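Local structure of laccase (Uncultured bacterium, 4F7K) at residues A[96-101]-A[232-237]; A[226-231]-A[375-380]; A[58-63]-A[100-105]. The protein probably oxidises phenolic and related substrates while reducing dioxygen to water, as an extracellular laccase of the multicopper oxidase family. All coordinates share one frame; numbering follows the deposited sequence.

Interaction 1: A[96-101]-A[232-237]; sequences AGTFWY and RADIIA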
ATOM      1  N   ALA A  96       6.881  12.573   3.029  1.00 45.15           N
ATOM      2  CA  ALA A  96       6.174  12.221   4.239  1.00 44.80           C
ATOM      3  C   ALA A  96       4.931  11.426   3.864  1.00 43.06           C
ATOM      4  O   ALA A  96       4.173  11.836   2.992  1.00 44.31           O
ATOM      5  CB  ALA A  96       5.796  13.456   5.027  1.00 45.39           C
ATOM      6  N   GLY A  97       4.709  10.310   4.539  1.00 41.00           N
ATOM      7  CA  GLY A  97       3.430   9.638   4.384  1.00 39.97           C
ATOM      8  C   GLY A  97       3.433   8.160   4.745  1.00 37.37           C
ATOM      9  O   GLY A  97       4.395   7.665   5.314  1.00 34.84           O
ATOM     10  N   THR A  98       2.311   7.508   4.421  1.00 36.58           N
ATOM     11  CA  THR A  98       2.077   6.086   4.636  1.00 35.54           C
ATOM     12  C   THR A  98       2.505   5.307   3.397  1.00 34.69           C
ATOM     13  O   THR A  98       1.941   5.446   2.289  1.00 34.43           O
ATOM     14  CB  THR A  98       0.596   5.825   4.885  1.00 35.71           C
ATOM     15  OG1 THR A  98       0.144   6.678   5.931  1.00 37.05           O
ATOM     16  CG2 THR A  98       0.355   4.376   5.279  1.00 33.96           C
ATOM     17  N   PHE A  99       3.545   4.518   3.587  1.00 33.50           N
ATOM     18  CA  PHE A  99       4.049   3.664   2.517  1.00 32.76           C
ATOM     19  C   PHE A  99       3.988   2.230   3.037  1.00 30.82           C
ATOM     20  O   PHE A  99       3.429   2.003   4.119  1.00 29.81           O
ATOM     21  CB  PHE A  99       5.453   4.137   2.094  1.00 33.25           C
ATOM     22  CG  PHE A  99       5.445   5.531   1.506  1.00 36.17           C
ATOM     23  CD1 PHE A  99       4.995   5.756   0.207  1.00 35.26           C
ATOM     24  CD2 PHE A  99       5.855   6.625   2.267  1.00 38.26           C
ATOM     25  CE1 PHE A  99       4.954   7.030  -0.335  1.00 36.85           C
ATOM     26  CE2 PHE A  99       5.828   7.908   1.735  1.00 38.70           C
ATOM     27  CZ  PHE A  99       5.367   8.122   0.420  1.00 39.95           C
ATOM     28  N   TRP A 100       4.530   1.269   2.278  1.00 29.77           N
ATOM     29  CA  TRP A 100       4.694  -0.077   2.797  1.00 27.50           C
ATOM     30  C   TRP A 100       5.795  -0.824   2.108  1.00 27.44           C
ATOM     31  O   TRP A 100       6.376  -0.341   1.154  1.00 28.24           O
ATOM     32  CB  TRP A 100       3.355  -0.851   2.813  1.00 25.85           C
ATOM     33  CG  TRP A 100       2.674  -1.231   1.485  1.00 24.35           C
ATOM     34  CD1 TRP A 100       2.220  -0.396   0.493  1.00 25.71           C
ATOM     35  CD2 TRP A 100       2.229  -2.539   1.132  1.00 25.24           C
ATOM     36  NE1 TRP A 100       1.561  -1.121  -0.487  1.00 26.15           N
ATOM     37  CE2 TRP A 100       1.570  -2.445  -0.117  1.00 25.00           C
ATOM     38  CE3 TRP A 100       2.350  -3.793   1.746  1.00 20.32           C
ATOM     39  CZ2 TRP A 100       1.032  -3.560  -0.760  1.00 26.81           C
ATOM     40  CZ3 TRP A 100       1.816  -4.900   1.110  1.00 22.42           C
ATOM     41  CH2 TRP A 100       1.174  -4.789  -0.146  1.00 22.90           C
ATOM     42  N   TYR A 101       6.107  -2.011   2.613  1.00 26.76           N
ATOM     43  CA  TYR A 101       7.174  -2.811   2.039  1.00 26.35           C
ATOM     44  C   TYR A 101       6.715  -4.267   1.882  1.00 26.10           C
ATOM     45  O   TYR A 101       5.903  -4.770   2.666  1.00 25.04           O
ATOM     46  CB  TYR A 101       8.411  -2.668   2.931  1.00 26.36           C
ATOM     47  CG  TYR A 101       8.239  -3.216   4.339  1.00 27.82           C
ATOM     48  CD1 TYR A 101       8.496  -4.579   4.616  1.00 26.46           C
ATOM     49  CD2 TYR A 101       7.867  -2.386   5.411  1.00 28.63           C
ATOM     50  CE1 TYR A 101       8.359  -5.104   5.920  1.00 22.45           C
ATOM     51  CE2 TYR A 101       7.740  -2.905   6.723  1.00 26.27           C
ATOM     52  CZ  TYR A 101       7.989  -4.281   6.948  1.00 26.11           C
ATOM     53  OH  TYR A 101       7.906  -4.833   8.209  1.00 27.38           O
ATOM     54  N   ARG A 232      -3.259   3.257  -0.628  1.00 32.20           N
ATOM     55  CA  ARG A 232      -3.378   3.781   0.724  1.00 32.30           C
ATOM     56  C   ARG A 232      -4.280   5.002   0.726  1.00 34.46           C
ATOM     57  O   ARG A 232      -4.340   5.760  -0.282  1.00 36.00           O
ATOM     58  CB  ARG A 232      -1.999   4.202   1.239  1.00 33.08           C
ATOM     59  CG  ARG A 232      -1.180   3.089   1.795  1.00 31.43           C
ATOM     60  CD  ARG A 232      -0.216   2.503   0.777  1.00 31.91           C
ATOM     61  NE  ARG A 232       0.788   3.478   0.397  1.00 35.61           N
ATOM     62  CZ  ARG A 232       1.161   3.728  -0.851  1.00 35.67           C
ATOM     63  NH1 ARG A 232       0.651   3.023  -1.848  1.00 33.29           N
ATOM     64  NH2 ARG A 232       2.074   4.671  -1.096  1.00 36.98           N
ATOM     65  N   ALA A 233      -4.965   5.221   1.847  1.00 33.50           N
ATOM     66  CA  ALA A 233      -5.597   6.502   2.070  1.00 35.79           C
ATOM     67  C   ALA A 233      -5.383   6.882   3.523  1.00 36.33           C
ATOM     68  O   ALA A 233      -5.557   6.047   4.394  1.00 35.22           O
ATOM     69  CB  ALA A 233      -7.067   6.489   1.724  1.00 34.74           C
ATOM     70  N   ASP A 234      -4.983   8.131   3.768  1.00 37.52           N
ATOM     71  CA  ASP A 234      -4.907   8.663   5.136  1.00 39.17           C
ATOM     72  C   ASP A 234      -6.211   9.392   5.504  1.00 40.19           C
ATOM     73  O   ASP A 234      -6.718  10.193   4.745  1.00 42.05           O
ATOM     74  CB  ASP A 234      -3.719   9.642   5.291  1.00 40.21           C
ATOM     75  CG  ASP A 234      -2.421   8.953   5.695  1.00 41.32           C
ATOM     76  OD1 ASP A 234      -2.279   7.713   5.511  1.00 42.31           O
ATOM     77  OD2 ASP A 234      -1.526   9.650   6.226  1.00 42.53           O
ATOM     78  N   ILE A 235      -6.731   9.123   6.688  1.00 40.06           N
ATOM     79  CA  ILE A 235      -7.939   9.762   7.157  1.00 41.32           C
ATOM     80  C   ILE A 235      -7.680  10.420   8.507  1.00 42.89           C
ATOM     81  O   ILE A 235      -7.131   9.810   9.424  1.00 40.51           O
ATOM     82  CB  ILE A 235      -9.111   8.770   7.241  1.00 41.20           C
ATOM     83  CG1 ILE A 235      -9.671   8.534   5.828  1.00 41.27           C
ATOM     84  CG2 ILE A 235     -10.213   9.275   8.181  1.00 42.70           C
ATOM     85  CD1 ILE A 235     -10.264   7.221   5.601  1.00 41.63           C
ATOM     86  N   ILE A 236      -8.051  11.698   8.620  1.00 45.14           N
ATOM     87  CA  ILE A 236      -8.091  12.259   9.938  1.00 47.03           C
ATOM     88  C   ILE A 236      -9.550  12.496  10.274  1.00 48.79           C
ATOM     89  O   ILE A 236     -10.302  13.046   9.475  1.00 50.62           O
ATOM     90  CB  ILE A 236      -7.216  13.522  10.044  1.00 49.44           C
ATOM     91  CG1 ILE A 236      -5.738  13.106   9.937  1.00 48.20           C
ATOM     92  CG2 ILE A 236      -7.505  14.254  11.340  1.00 49.60           C
ATOM     93  CD1 ILE A 236      -4.800  14.281   9.547  1.00 51.49           C
ATOM     94  N   ALA A 237      -9.945  12.071  11.463  1.00 48.59           N
ATOM     95  CA  ALA A 237     -11.319  12.170  11.867  1.00 49.89           C
ATOM     96  C   ALA A 237     -11.407  12.217  13.379  1.00 51.33           C
ATOM     97  O   ALA A 237     -10.455  11.858  14.084  1.00 49.81           O
ATOM     98  CB  ALA A 237     -12.125  10.993  11.307  1.00 48.09           C
TER
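Arg232 reaches across to Thr98 and Trp100 at a junction between two cupredoxin-type beta regions of a multicopper oxidase. Strands 97-101 and 232-237 belong to different sheets and run roughly antiparallel, but their axes stay 7.9 Å apart, so side chains must make the join. The arginine offers its guanidinium edge to a backbone carbonyl: Arg232 NE lies 3.0 Å from Thr98 O with an N-H...O angle of 164°. The oxygen sits in the guanidinium plane, although NE itself stands above the carbonyl plane, and NH2 adds only a weak bond to the same oxygen. Bends at chi2 (95°) and chi3 bring the group there, laying Arg232 CD 3.8 Å from Trp100 CD1. Arg232 NH2 comes 3.4 Å from Phe99 CD1, and both rings are inclined to the guanidinium. NH2 also forms a salt bridge with Asp374, which brings in a third part of the chain. Thr98 splits its two branches: CG2 packs 4.0 Å from Arg232 CG, while OG1, anti to its carbonyl carbon, turns to Asp234. That carboxylate is itself held by a salt bridge from OD2 to Arg185. Asp234 OD1 accepts from Thr98 OG1 on its syn lone pair at 2.7 Å.

Interaction 2: A[226-231]-A[375-380]; sequences ILAPAQ and TTLVDA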
ATOM      1  N   ILE A 226     -12.780   3.766  -2.073  1.00 38.66           N
ATOM      2  CA  ILE A 226     -12.366   2.462  -2.569  1.00 36.74           C
ATOM      3  C   ILE A 226     -10.857   2.353  -2.602  1.00 35.11           C
ATOM      4  O   ILE A 226     -10.189   3.269  -3.079  1.00 35.70           O
ATOM      5  CB  ILE A 226     -12.880   2.200  -4.003  1.00 38.23           C
ATOM      6  CG1 ILE A 226     -14.407   2.192  -4.040  1.00 40.37           C
ATOM      7  CG2 ILE A 226     -12.334   0.881  -4.513  1.00 36.11           C
ATOM      8  CD1 ILE A 226     -14.998   2.609  -5.401  1.00 42.83           C
ATOM      9  N   LEU A 227     -10.330   1.249  -2.077  1.00 32.65           N
ATOM     10  CA  LEU A 227      -8.902   0.967  -2.173  1.00 31.88           C
ATOM     11  C   LEU A 227      -8.645  -0.247  -3.023  1.00 31.08           C
ATOM     12  O   LEU A 227      -9.102  -1.355  -2.695  1.00 29.76           O
ATOM     13  CB  LEU A 227      -8.268   0.787  -0.787  1.00 31.48           C
ATOM     14  CG  LEU A 227      -8.406   1.979   0.158  1.00 32.97           C
ATOM     15  CD1 LEU A 227      -8.051   1.494   1.548  1.00 34.89           C
ATOM     16  CD2 LEU A 227      -7.521   3.171  -0.278  1.00 32.66           C
ATOM     17  N   ALA A 228      -7.952  -0.041  -4.148  1.00 31.17           N
ATOM     18  CA  ALA A 228      -7.460  -1.172  -4.919  1.00 30.84           C
ATOM     19  C   ALA A 228      -6.209  -1.752  -4.247  1.00 29.89           C
ATOM     20  O   ALA A 228      -5.654  -1.134  -3.333  1.00 29.97           O
ATOM     21  CB  ALA A 228      -7.188  -0.779  -6.376  1.00 32.07           C
ATOM     22  N   PRO A 229      -5.748  -2.932  -4.701  1.00 29.59           N
ATOM     23  CA  PRO A 229      -4.564  -3.556  -4.096  1.00 29.92           C
ATOM     24  C   PRO A 229      -3.395  -2.577  -3.984  1.00 29.73           C
ATOM     25  O   PRO A 229      -3.122  -1.901  -4.952  1.00 30.19           O
ATOM     26  CB  PRO A 229      -4.204  -4.697  -5.092  1.00 29.28           C
ATOM     27  CG  PRO A 229      -5.509  -5.035  -5.726  1.00 31.48           C
ATOM     28  CD  PRO A 229      -6.372  -3.789  -5.726  1.00 30.28           C
ATOM     29  N   ALA A 230      -2.744  -2.501  -2.808  1.00 29.37           N
ATOM     30  CA  ALA A 230      -1.499  -1.722  -2.574  1.00 29.82           C
ATOM     31  C   ALA A 230      -1.720  -0.219  -2.391  1.00 30.77           C
ATOM     32  O   ALA A 230      -0.796   0.502  -2.080  1.00 32.67           O
ATOM     33  CB  ALA A 230      -0.441  -1.982  -3.669  1.00 30.96           C
ATOM     34  N   GLN A 231      -2.945   0.239  -2.603  1.00 31.50           N
ATOM     35  CA  GLN A 231      -3.342   1.653  -2.418  1.00 31.65           C
ATOM     36  C   GLN A 231      -3.526   1.997  -0.941  1.00 31.06           C
ATOM     37  O   GLN A 231      -3.878   1.139  -0.104  1.00 28.87           O
ATOM     38  CB  GLN A 231      -4.638   1.959  -3.192  1.00 31.70           C
ATOM     39  CG  GLN A 231      -4.438   2.019  -4.727  1.00 32.80           C
ATOM     40  CD  GLN A 231      -5.660   2.556  -5.477  1.00 34.82           C
ATOM     41  OE1 GLN A 231      -6.777   2.439  -4.995  1.00 33.46           O
ATOM     42  NE2 GLN A 231      -5.440   3.154  -6.659  1.00 35.56           N
ATOM     43  N   THR A 375      -0.086   3.623  -7.417  1.00 35.42           N
ATOM     44  CA  THR A 375      -0.721   2.370  -7.776  1.00 34.74           C
ATOM     45  C   THR A 375      -2.108   2.703  -8.260  1.00 34.80           C
ATOM     46  O   THR A 375      -2.843   3.425  -7.579  1.00 34.65           O
ATOM     47  CB  THR A 375      -0.897   1.459  -6.516  1.00 33.19           C
ATOM     48  OG1 THR A 375       0.351   1.316  -5.836  1.00 36.24           O
ATOM     49  CG2 THR A 375      -1.448   0.081  -6.859  1.00 31.48           C
ATOM     50  N   THR A 376      -2.494   2.144  -9.395  1.00 33.72           N
ATOM     51  CA  THR A 376      -3.801   2.409  -9.920  1.00 35.14           C
ATOM     52  C   THR A 376      -4.536   1.131 -10.312  1.00 35.62           C
ATOM     53  O   THR A 376      -3.996   0.039 -10.170  1.00 35.61           O
ATOM     54  CB  THR A 376      -3.755   3.432 -11.063  1.00 37.47           C
ATOM     55  OG1 THR A 376      -5.086   3.785 -11.411  1.00 36.36           O
ATOM     56  CG2 THR A 376      -2.988   2.915 -12.277  1.00 36.66           C
ATOM     57  N   LEU A 377      -5.787   1.264 -10.725  1.00 36.80           N
ATOM     58  CA  LEU A 377      -6.605   0.102 -11.054  1.00 38.07           C
ATOM     59  C   LEU A 377      -7.319   0.360 -12.340  1.00 39.17           C
ATOM     60  O   LEU A 377      -7.955   1.397 -12.480  1.00 41.75           O
ATOM     61  CB  LEU A 377      -7.653  -0.222  -9.971  1.00 37.41           C
ATOM     62  CG  LEU A 377      -8.434  -1.491 -10.397  1.00 40.03           C
ATOM     63  CD1 LEU A 377      -7.937  -2.745  -9.690  1.00 36.88           C
ATOM     64  CD2 LEU A 377      -9.961  -1.334 -10.299  1.00 42.57           C
ATOM     65  N   VAL A 378      -7.185  -0.556 -13.290  1.00 39.16           N
ATOM     66  CA  VAL A 378      -7.899  -0.431 -14.557  1.00 40.85           C
ATOM     67  C   VAL A 378      -8.862  -1.584 -14.703  1.00 40.92           C
ATOM     68  O   VAL A 378      -8.459  -2.734 -14.904  1.00 38.98           O
ATOM     69  CB  VAL A 378      -6.955  -0.390 -15.765  1.00 42.42           C
ATOM     70  CG1 VAL A 378      -7.750  -0.186 -17.068  1.00 43.20           C
ATOM     71  CG2 VAL A 378      -5.923   0.731 -15.593  1.00 43.46           C
ATOM     72  N   ASP A 379     -10.147  -1.264 -14.599  1.00 42.45           N
ATOM     73  CA  ASP A 379     -11.159  -2.282 -14.701  1.00 43.75           C
ATOM     74  C   ASP A 379     -11.214  -2.931 -16.070  1.00 44.25           C
ATOM     75  O   ASP A 379     -10.678  -2.405 -17.054  1.00 45.39           O
ATOM     76  CB  ASP A 379     -12.525  -1.768 -14.263  1.00 45.31           C
ATOM     77  CG  ASP A 379     -13.275  -2.792 -13.400  1.00 48.71           C
ATOM     78  OD1 ASP A 379     -13.451  -3.980 -13.828  1.00 48.39           O
ATOM     79  OD2 ASP A 379     -13.663  -2.396 -12.272  1.00 52.68           O
ATOM     80  N   ALA A 380     -11.826  -4.113 -16.104  1.00 44.02           N
ATOM     81  CA  ALA A 380     -11.962  -4.937 -17.306  1.00 44.41           C
ATOM     82  C   ALA A 380     -12.650  -4.168 -18.414  1.00 46.69           C
ATOM     83  O   ALA A 380     -13.656  -3.508 -18.176  1.00 46.88           O
ATOM     84  CB  ALA A 380     -12.777  -6.172 -16.975  1.00 44.12           C
TER
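Thr375 lays its methyl CG2 against a type II turn that runs from Ala228 to Gln231, 3.2 Å from Pro229 O and 3.9 Å from Ala230 CB. With CG2 anti to the backbone N, the hydroxyl OG1 is left beside that N, where it bonds to NE2 of His62. The turn is closed by Gln231 N on Ala228 O, and Ala230 occupies its left-handed position (phi 79°), with the methyl pointed at the strand. A little farther along, Leu377 CB meets Ala228 CB at 3.7 Å; CG anti to the backbone N carries Leu377 CD1 over the same methyl and to within 4.4 Å of Pro229 CD. Gln231 supplies the polar link. Its chain is extended beyond CG, and Gln231 NE2 donates to Thr375 O at 2.8 Å in an almost straight bond (177°) that keeps the oxygen in the amide plane. Gln231 OE1 accepts Ala228 N at 2.9 Å, the N lying above the amide carbonyl plane of the glutamine. A leucine here would probably leave both Ala228 N and Thr375 O without these mates and remove the polar link from turn to strand. The turn, from the second cupredoxin-type region, thus meets an edge strand of the third, 375-378, which is joined to strand 351-355. One amide serves both, and because OE1 must accept while NE2 donates, its orientation is fixed.

Interaction 3: A[58-63]-A[100-105]; sequences AVHWHG and WYHSHN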
ATOM      1  N   ALA A  58      13.717 -10.701  -2.043  1.00 33.53           N
ATOM      2  CA  ALA A  58      14.156  -9.318  -2.019  1.00 33.63           C
ATOM      3  C   ALA A  58      12.964  -8.506  -1.542  1.00 31.25           C
ATOM      4  O   ALA A  58      11.840  -9.045  -1.512  1.00 29.20           O
ATOM      5  CB  ALA A  58      14.623  -8.854  -3.422  1.00 34.59           C
ATOM      6  N   VAL A  59      13.203  -7.241  -1.150  1.00 30.20           N
ATOM      7  CA  VAL A  59      12.158  -6.391  -0.591  1.00 28.59           C
ATOM      8  C   VAL A  59      11.921  -5.122  -1.433  1.00 30.79           C
ATOM      9  O   VAL A  59      12.873  -4.419  -1.776  1.00 29.94           O
ATOM     10  CB  VAL A  59      12.448  -6.004   0.865  1.00 29.93           C
ATOM     11  CG1 VAL A  59      11.287  -5.163   1.430  1.00 26.42           C
ATOM     12  CG2 VAL A  59      12.637  -7.278   1.757  1.00 28.92           C
ATOM     13  N   HIS A  60      10.655  -4.876  -1.802  1.00 29.97           N
ATOM     14  CA  HIS A  60      10.264  -3.655  -2.505  1.00 30.53           C
ATOM     15  C   HIS A  60       9.671  -2.661  -1.501  1.00 30.12           C
ATOM     16  O   HIS A  60       8.870  -3.027  -0.660  1.00 30.12           O
ATOM     17  CB  HIS A  60       9.289  -3.946  -3.653  1.00 29.55           C
ATOM     18  CG  HIS A  60       8.812  -2.722  -4.363  1.00 33.08           C
ATOM     19  ND1 HIS A  60       9.678  -1.775  -4.872  1.00 36.28           N
ATOM     20  CD2 HIS A  60       7.563  -2.286  -4.664  1.00 33.49           C
ATOM     21  CE1 HIS A  60       8.987  -0.796  -5.434  1.00 36.43           C
ATOM     22  NE2 HIS A  60       7.702  -1.087  -5.334  1.00 37.44           N
ATOM     23  N   TRP A  61      10.108  -1.415  -1.572  1.00 30.80           N
ATOM     24  CA  TRP A  61       9.605  -0.354  -0.721  1.00 29.90           C
ATOM     25  C   TRP A  61       8.577   0.369  -1.588  1.00 30.48           C
ATOM     26  O   TRP A  61       8.929   1.174  -2.445  1.00 32.22           O
ATOM     27  CB  TRP A  61      10.768   0.543  -0.211  1.00 29.95           C
ATOM     28  CG  TRP A  61      11.928  -0.309   0.144  1.00 30.15           C
ATOM     29  CD1 TRP A  61      12.937  -0.705  -0.686  1.00 30.88           C
ATOM     30  CD2 TRP A  61      12.142  -0.998   1.394  1.00 29.12           C
ATOM     31  NE1 TRP A  61      13.796  -1.554  -0.022  1.00 31.05           N
ATOM     32  CE2 TRP A  61      13.324  -1.761   1.251  1.00 30.48           C
ATOM     33  CE3 TRP A  61      11.471  -1.005   2.627  1.00 27.33           C
ATOM     34  CZ2 TRP A  61      13.835  -2.561   2.286  1.00 29.71           C
ATOM     35  CZ3 TRP A  61      11.992  -1.780   3.673  1.00 30.36           C
ATOM     36  CH2 TRP A  61      13.158  -2.555   3.487  1.00 30.42           C
ATOM     37  N   HIS A  62       7.308   0.067  -1.333  1.00 29.98           N
ATOM     38  CA  HIS A  62       6.189   0.396  -2.223  1.00 30.86           C
ATOM     39  C   HIS A  62       5.764   1.870  -2.161  1.00 32.23           C
ATOM     40  O   HIS A  62       5.225   2.317  -1.156  1.00 33.31           O
ATOM     41  CB  HIS A  62       4.993  -0.543  -1.911  1.00 28.68           C
ATOM     42  CG  HIS A  62       3.953  -0.551  -2.991  1.00 28.79           C
ATOM     43  ND1 HIS A  62       3.677  -1.665  -3.740  1.00 29.06           N
ATOM     44  CD2 HIS A  62       3.159   0.438  -3.480  1.00 28.34           C
ATOM     45  CE1 HIS A  62       2.748  -1.378  -4.641  1.00 26.57           C
ATOM     46  NE2 HIS A  62       2.402  -0.113  -4.489  1.00 29.77           N
ATOM     47  N   GLY A  63       6.045   2.633  -3.215  1.00 34.94           N
ATOM     48  CA  GLY A  63       5.830   4.106  -3.228  1.00 35.81           C
ATOM     49  C   GLY A  63       7.023   4.998  -2.891  1.00 37.83           C
ATOM     50  O   GLY A  63       6.944   6.246  -2.921  1.00 38.77           O
ATOM     51  N   TRP A 100       4.530   1.269   2.278  1.00 29.77           N
ATOM     52  CA  TRP A 100       4.694  -0.077   2.797  1.00 27.50           C
ATOM     53  C   TRP A 100       5.795  -0.824   2.108  1.00 27.44           C
ATOM     54  O   TRP A 100       6.376  -0.341   1.154  1.00 28.24           O
ATOM     55  CB  TRP A 100       3.355  -0.851   2.813  1.00 25.85           C
ATOM     56  CG  TRP A 100       2.674  -1.231   1.485  1.00 24.35           C
ATOM     57  CD1 TRP A 100       2.220  -0.396   0.493  1.00 25.71           C
ATOM     58  CD2 TRP A 100       2.229  -2.539   1.132  1.00 25.24           C
ATOM     59  NE1 TRP A 100       1.561  -1.121  -0.487  1.00 26.15           N
ATOM     60  CE2 TRP A 100       1.570  -2.445  -0.117  1.00 25.00           C
ATOM     61  CE3 TRP A 100       2.350  -3.793   1.746  1.00 20.32           C
ATOM     62  CZ2 TRP A 100       1.032  -3.560  -0.760  1.00 26.81           C
ATOM     63  CZ3 TRP A 100       1.816  -4.900   1.110  1.00 22.42           C
ATOM     64  CH2 TRP A 100       1.174  -4.789  -0.146  1.00 22.90           C
ATOM     65  N   TYR A 101       6.107  -2.011   2.613  1.00 26.76           N
ATOM     66  CA  TYR A 101       7.174  -2.811   2.039  1.00 26.35           C
ATOM     67  C   TYR A 101       6.715  -4.267   1.882  1.00 26.10           C
ATOM     68  O   TYR A 101       5.903  -4.770   2.666  1.00 25.04           O
ATOM     69  CB  TYR A 101       8.411  -2.668   2.931  1.00 26.36           C
ATOM     70  CG  TYR A 101       8.239  -3.216   4.339  1.00 27.82           C
ATOM     71  CD1 TYR A 101       8.496  -4.579   4.616  1.00 26.46           C
ATOM     72  CD2 TYR A 101       7.867  -2.386   5.411  1.00 28.63           C
ATOM     73  CE1 TYR A 101       8.359  -5.104   5.920  1.00 22.45           C
ATOM     74  CE2 TYR A 101       7.740  -2.905   6.723  1.00 26.27           C
ATOM     75  CZ  TYR A 101       7.989  -4.281   6.948  1.00 26.11           C
ATOM     76  OH  TYR A 101       7.906  -4.833   8.209  1.00 27.38           O
ATOM     77  N   HIS A 102       7.184  -4.965   0.856  1.00 26.81           N
ATOM     78  CA  HIS A 102       6.745  -6.337   0.715  1.00 27.67           C
ATOM     79  C   HIS A 102       7.772  -7.116  -0.099  1.00 29.03           C
ATOM     80  O   HIS A 102       8.546  -6.521  -0.846  1.00 31.46           O
ATOM     81  CB  HIS A 102       5.320  -6.409   0.117  1.00 26.27           C
ATOM     82  CG  HIS A 102       5.187  -5.671  -1.178  1.00 30.12           C
ATOM     83  ND1 HIS A 102       5.706  -6.149  -2.361  1.00 30.51           N
ATOM     84  CD2 HIS A 102       4.652  -4.462  -1.467  1.00 28.72           C
ATOM     85  CE1 HIS A 102       5.468  -5.288  -3.331  1.00 27.34           C
ATOM     86  NE2 HIS A 102       4.825  -4.257  -2.818  1.00 28.83           N
ATOM     87  N   SER A 103       7.805  -8.431   0.041  1.00 28.68           N
ATOM     88  CA  SER A 103       8.663  -9.202  -0.834  1.00 30.15           C
ATOM     89  C   SER A 103       8.336  -8.852  -2.297  1.00 30.05           C
ATOM     90  O   SER A 103       7.185  -8.574  -2.652  1.00 29.35           O
ATOM     91  CB  SER A 103       8.565 -10.711  -0.571  1.00 29.07           C
ATOM     92  OG  SER A 103       7.519 -11.311  -1.339  1.00 32.35           O
ATOM     93  N   HIS A 104       9.365  -8.867  -3.127  1.00 31.00           N
ATOM     94  CA  HIS A 104       9.246  -8.455  -4.535  1.00 32.04           C
ATOM     95  C   HIS A 104       8.268  -9.311  -5.335  1.00 32.25           C
ATOM     96  O   HIS A 104       7.755  -8.860  -6.361  1.00 31.83           O
ATOM     97  CB  HIS A 104      10.616  -8.537  -5.220  1.00 32.99           C
ATOM     98  CG  HIS A 104      10.963  -9.918  -5.678  1.00 34.49           C
ATOM     99  ND1 HIS A 104      11.314 -10.933  -4.794  1.00 35.69           N
ATOM    100  CD2 HIS A 104      10.941 -10.476  -6.912  1.00 33.23           C
ATOM    101  CE1 HIS A 104      11.534 -12.044  -5.479  1.00 36.99           C
ATOM    102  NE2 HIS A 104      11.326 -11.789  -6.765  1.00 38.50           N
ATOM    103  N   ASN A 105       8.049 -10.555  -4.899  1.00 32.30           N
ATOM    104  CA  ASN A 105       7.204 -11.479  -5.635  1.00 33.43           C
ATOM    105  C   ASN A 105       5.836 -11.730  -4.980  1.00 32.97           C
ATOM    106  O   ASN A 105       5.117 -12.664  -5.361  1.00 32.78           O
ATOM    107  CB  ASN A 105       7.941 -12.811  -5.860  1.00 33.74           C
ATOM    108  CG  ASN A 105       8.303 -13.508  -4.572  1.00 33.40           C
ATOM    109  OD1 ASN A 105       8.017 -13.022  -3.464  1.00 32.59           O
ATOM    110  ND2 ASN A 105       8.963 -14.645  -4.704  1.00 33.66           N
TER
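Trp100 O receives the backbone N of His62 at 2.7 Å, the shortest polar bond between the antiparallel strands 59-62 and 100-103. The next hydrogen-bonded pair is doubly tied: His60 N lies 2.8 Å from His102 O, and His102 N returns a 3.0 Å bond to His60 O. Just past the strand, His104 N continues the pattern on Ala58 O. Alternation sorts the side chains. On one face, CE3 of Trp61 touches Tyr101 CB at 3.5 Å, in the non-hydrogen-bonded pair, while the hydroxyl of Tyr101 leads off to Pro35 O. The other face carries His60, His62, Trp100 and His102 as an aromatic cluster. His62 forms an offset stack with the five-membered ring of Trp100, centroids 4.6 Å apart and planes at 27°, and its CB also rests over that ring as a CH-pi contact. The His102 ring meets the His62 ring rim to rim, His102 NE2 lying 3.0 Å from His62 ND1; either nitrogen could donate this hydrogen bond, while His62 NE2 bonds to Thr375 OG1. His102 CG sits between its backbone N and carbonyl carbon (chi1 54°), which lets His102 ND1 donate to Ser103 O at 2.9 Å with the oxygen in the ring plane, so the imidazole is fixed from both nitrogens. His60 and His62, like His102 and His104, are spaced as His-X-His, the signature whose members hold the trinuclear copper cluster in multicopper oxidases, and the face carrying His60, His62 and His102 is consistent with part of that site.

The three contacts converge around one stretch of backbone and one imidazole. Interactions 1 and 3 share strand 97-103, which carries the Arg232 contact at one end and the paired histidines at the other; Phe99 CE1 comes within 3.4 Å of Gly63 O. Interaction 2 adds the turn: Ala230 O lies 3.3 Å from Trp100 NE1, a probable hydrogen bond, and also accepts Arg232 NH1. From the opposing segment, Thr375 OG1 reaches His62 NE2 at 2.8 Å, again probably bonded. Although their centres stand about 16 to 17 Å apart, all three contacts meet around His62, beside the probable trinuclear copper region, with residues from all three cupredoxin-type regions.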